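Putative HMP/thiamine permease protein YkoE (Bacillus subtilis, PDB 5EDL) binds thiamine as the substrate-binding S component of an energy-coupling factor transporter and probably carries it across the membrane. Local coordinates at residues A124-D129 against V148-S153. Residues are numbered along the deposited sequence; the frame is centred on the assembly and turned at random.
Sequences ASFIYD and VIRLIS. With VIB (3-(4-amino-2-methyl-pyrimidin-5-ylmethyl)-5-(2-hydroxy-ethyl)-4-methyl-thiazol-3-ium), chain B; MPG ([(Z)-octadec-9-enyl] (2R)-2,3-bis(oxidanyl)propanoate), chain D.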
loop_
_atom_site.group_PDB
_atom_site.type_symbol
_atom_site.label_atom_id
_atom_site.label_comp_id
_atom_site.label_asym_id
_atom_site.label_seq_id
_atom_site.Cartn_x
_atom_site.Cartn_y
_atom_site.Cartn_z
ATOM N N ALA A 124 -9.669 -1.817 7.274
ATOM C CA ALA A 124 -8.959 -2.198 8.496
ATOM C C ALA A 124 -8.527 -0.967 9.313
ATOM O O ALA A 124 -8.642 -0.954 10.539
ATOM C CB ALA A 124 -7.748 -3.054 8.162
ATOM N N SER A 125 -8.015 0.053 8.627
ATOM C CA SER A 125 -7.580 1.254 9.313
ATOM C C SER A 125 -8.794 1.991 9.858
ATOM O O SER A 125 -8.699 2.634 10.883
ATOM C CB SER A 125 -6.752 2.169 8.395
ATOM O OG SER A 125 -7.493 2.583 7.264
ATOM N N PHE A 126 -9.937 1.893 9.185
ATOM C CA PHE A 126 -11.131 2.581 9.686
ATOM C C PHE A 126 -11.596 1.924 10.996
ATOM O O PHE A 126 -11.964 2.601 11.953
ATOM C CB PHE A 126 -12.248 2.585 8.636
ATOM C CG PHE A 126 -13.131 3.796 8.702
ATOM C CD1 PHE A 126 -12.790 4.960 8.027
ATOM C CD2 PHE A 126 -14.291 3.783 9.458
ATOM C CE1 PHE A 126 -13.595 6.076 8.088
ATOM C CE2 PHE A 126 -15.105 4.911 9.528
ATOM C CZ PHE A 126 -14.759 6.055 8.839
ATOM N N ILE A 127 -11.538 0.597 11.041
ATOM C CA ILE A 127 -11.830 -0.122 12.274
ATOM C C ILE A 127 -10.902 0.341 13.394
ATOM O O ILE A 127 -11.366 0.662 14.497
ATOM C CB ILE A 127 -11.679 -1.639 12.088
ATOM C CG1 ILE A 127 -12.756 -2.155 11.128
ATOM C CG2 ILE A 127 -11.724 -2.334 13.447
ATOM C CD1 ILE A 127 -12.611 -3.629 10.775
ATOM N N TYR A 128 -9.602 0.385 13.095
ATOM C CA TYR A 128 -8.602 0.860 14.045
ATOM C C TYR A 128 -8.974 2.248 14.596
ATOM O O TYR A 128 -8.930 2.478 15.806
ATOM C CB TYR A 128 -7.216 0.911 13.388
ATOM C CG TYR A 128 -6.150 1.595 14.222
ATOM C CD1 TYR A 128 -5.951 2.971 14.144
ATOM C CD2 TYR A 128 -5.347 0.872 15.086
ATOM C CE1 TYR A 128 -4.975 3.608 14.911
ATOM C CE2 TYR A 128 -4.362 1.496 15.853
ATOM C CZ TYR A 128 -4.184 2.867 15.760
ATOM O OH TYR A 128 -3.218 3.495 16.519
ATOM N N ASP A 129 -9.349 3.157 13.701
ATOM C CA ASP A 129 -9.662 4.525 14.105
ATOM C C ASP A 129 -10.889 4.634 15.012
ATOM O O ASP A 129 -10.949 5.505 15.884
ATOM C CB ASP A 129 -9.856 5.401 12.868
ATOM C CG ASP A 129 -8.544 5.702 12.158
ATOM O OD1 ASP A 129 -7.468 5.637 12.807
ATOM O OD2 ASP A 129 -8.599 6.016 10.958
ATOM N N VAL A 148 -16.152 6.262 2.662
ATOM C CA VAL A 148 -16.265 6.238 1.215
ATOM C C VAL A 148 -15.042 6.895 0.565
ATOM O O VAL A 148 -14.438 6.328 -0.354
ATOM C CB VAL A 148 -17.551 6.929 0.738
ATOM C CG1 VAL A 148 -17.478 7.206 -0.743
ATOM C CG2 VAL A 148 -18.768 6.058 1.065
ATOM N N ILE A 149 -14.681 8.086 1.045
ATOM C CA ILE A 149 -13.480 8.762 0.567
ATOM C C ILE A 149 -12.237 7.895 0.788
ATOM O O ILE A 149 -11.398 7.765 -0.102
ATOM C CB ILE A 149 -13.263 10.126 1.252
ATOM C CG1 ILE A 149 -14.458 11.057 0.988
ATOM C CG2 ILE A 149 -11.963 10.755 0.761
ATOM C CD1 ILE A 149 -14.408 12.387 1.768
ATOM N N ARG A 150 -12.114 7.293 1.967
ATOM C CA ARG A 150 -10.937 6.470 2.228
ATOM C C ARG A 150 -10.918 5.222 1.334
ATOM O O ARG A 150 -9.846 4.776 0.920
ATOM C CB ARG A 150 -10.842 6.049 3.695
ATOM C CG ARG A 150 -9.438 5.507 4.058
ATOM C CD ARG A 150 -9.320 5.067 5.526
ATOM N NE ARG A 150 -9.530 6.180 6.460
ATOM C CZ ARG A 150 -9.349 6.100 7.775
ATOM N NH1 ARG A 150 -8.950 4.960 8.329
ATOM N NH2 ARG A 150 -9.568 7.166 8.539
ATOM N N LEU A 151 -12.088 4.660 1.050
ATOM C CA LEU A 151 -12.158 3.506 0.157
ATOM C C LEU A 151 -11.685 3.884 -1.254
ATOM O O LEU A 151 -10.906 3.163 -1.878
ATOM C CB LEU A 151 -13.576 2.938 0.120
ATOM C CG LEU A 151 -14.007 2.107 1.338
ATOM C CD1 LEU A 151 -15.513 1.926 1.373
ATOM C CD2 LEU A 151 -13.311 0.754 1.331
ATOM N N ILE A 152 -12.138 5.031 -1.746
ATOM C CA ILE A 152 -11.735 5.477 -3.073
ATOM C C ILE A 152 -10.235 5.766 -3.128
ATOM O O ILE A 152 -9.549 5.404 -4.094
ATOM C CB ILE A 152 -12.525 6.723 -3.501
ATOM C CG1 ILE A 152 -14.012 6.368 -3.634
ATOM C CG2 ILE A 152 -11.976 7.277 -4.809
ATOM C CD1 ILE A 152 -14.891 7.535 -3.874
ATOM N N SER A 153 -9.737 6.410 -2.078
ATOM C CA SER A 153 -8.329 6.771 -1.984
ATOM C C SER A 153 -7.447 5.518 -1.907
ATOM O O SER A 153 -6.374 5.471 -2.502
ATOM C CB SER A 153 -8.077 7.678 -0.760
ATOM O OG SER A 153 -6.696 7.994 -0.626
HETATM C CM2 VIB B . 2.053 3.715 8.045
HETATM N N4A VIB B . -2.481 5.540 8.298
HETATM C CM4 VIB B . -3.906 10.065 9.216
HETATM O O1 VIB B . -6.766 7.964 10.747
HETATM C C7 VIB B . -6.413 8.274 12.080
HETATM C C6 VIB B . -5.372 9.367 12.049
HETATM C C2 VIB B . -2.030 7.374 11.315
HETATM S S1 VIB B . -3.240 7.659 12.266
HETATM C C5 VIB B . -4.083 8.742 11.545
HETATM C C4 VIB B . -3.461 9.056 10.282
HETATM N N3 VIB B . -2.158 8.193 10.143
HETATM C C7A VIB B . -1.285 8.316 8.980
HETATM C C4A VIB B . -1.051 5.733 8.404
HETATM N N3A VIB B . -0.210 4.717 8.195
HETATM C C2A VIB B . 1.132 4.921 8.298
HETATM N N1A VIB B . 1.619 6.167 8.598
HETATM C C6A VIB B . 0.778 7.212 8.811
HETATM C C5A VIB B . -0.570 6.981 8.704
HETATM C C2 MPG D . -7.351 -3.050 16.884
HETATM C C3 MPG D . -8.046 -2.883 15.547
HETATM C C4 MPG D . -8.256 -4.244 14.919
HETATM C C5 MPG D . -8.716 -4.136 13.479
HETATM C C6 MPG D . -8.681 -5.523 12.870
HETATM C C7 MPG D . -9.399 -5.556 11.533
HETATM C C8 MPG D . -8.405 -5.586 10.387
HETATM C C9 MPG D . -8.225 -6.991 9.851
HETATM C C10 MPG D . -8.761 -7.344 8.662
HETATM C C11 MPG D . -9.551 -6.343 7.840
HETATM C C12 MPG D . -10.727 -7.026 7.171
HETATM C C13 MPG D . -10.984 -6.398 5.820
HETATM O O1 MPG D . -5.834 -1.685 18.147
HETATM C C1 MPG D . -7.092 -1.697 17.504
HETATM C CXD MPG D . -4.569 -0.411 19.953
HETATM O O2 MPG D . -3.603 -1.402 20.209
HETATM C C21 MPG D . -4.878 0.322 21.243
HETATM O O3 MPG D . -3.811 1.184 21.574
HETATM O O4 MPG D . -6.864 -0.987 20.043
HETATM C CX3 MPG D . -5.834 -1.043 19.402
#
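Phe-126 and Arg-150 stand nearest each other in the backbone, their CA atoms 8.4 Å apart, where 124-129 and 148-153 run roughly antiparallel at 145°. The two short axes come no closer than 11.0 Å, so the long Arg-150 side chain spans most of the gap, and Arg-150 supplies most of the 186 Å² buried between the segments. Its CG lies anti to the backbone N, and the chain, extended through chi2, reaches across to 124-129 and bends at chi3, turning the guanidinium there. NH1 and NH2 grip a single carboxylate oxygen end-on in a salt bridge: Asp-129 OD2 is 2.9 Å from Arg-150 NH1 and 2.8 Å from Arg-150 NH2. The oxygen lies near the guanidinium plane, but the carboxylate is turned 81° from it; NH2 approaches nearly along the C-O bond, NH1 from above the carboxylate plane. Arg-150 NH1 also donates to Ser-125 OG at 3.0 Å, an oxygen that is bonded in addition to its own helix, at Ser-121 O.

These two predicted transmembrane helices, 111-132 and 140-170, thereby help build the thiamine pocket of the S component. The ligand hydroxyl O1 donates to Asp-129 OD2 at 2.7 Å, giving this buried oxygen three donors, while OD1 is bonded to Ser-133. Arg-150, itself a pocket residue, holds the oxygen that receives the hydroxyl; its NH2 lies 3.7 Å from thiamine O1, too far for a hydrogen bond. Replacing Arg-150 with a leucine would probably leave the Asp-129 carboxylate without its charge partner and freer to turn away from the thiamine hydroxyl. Phe-126 covers one guanidinium face, its CD1 3.6 Å from Arg-150 CZ with the planes 61° apart, and Glu-41 forms a further salt bridge with NE.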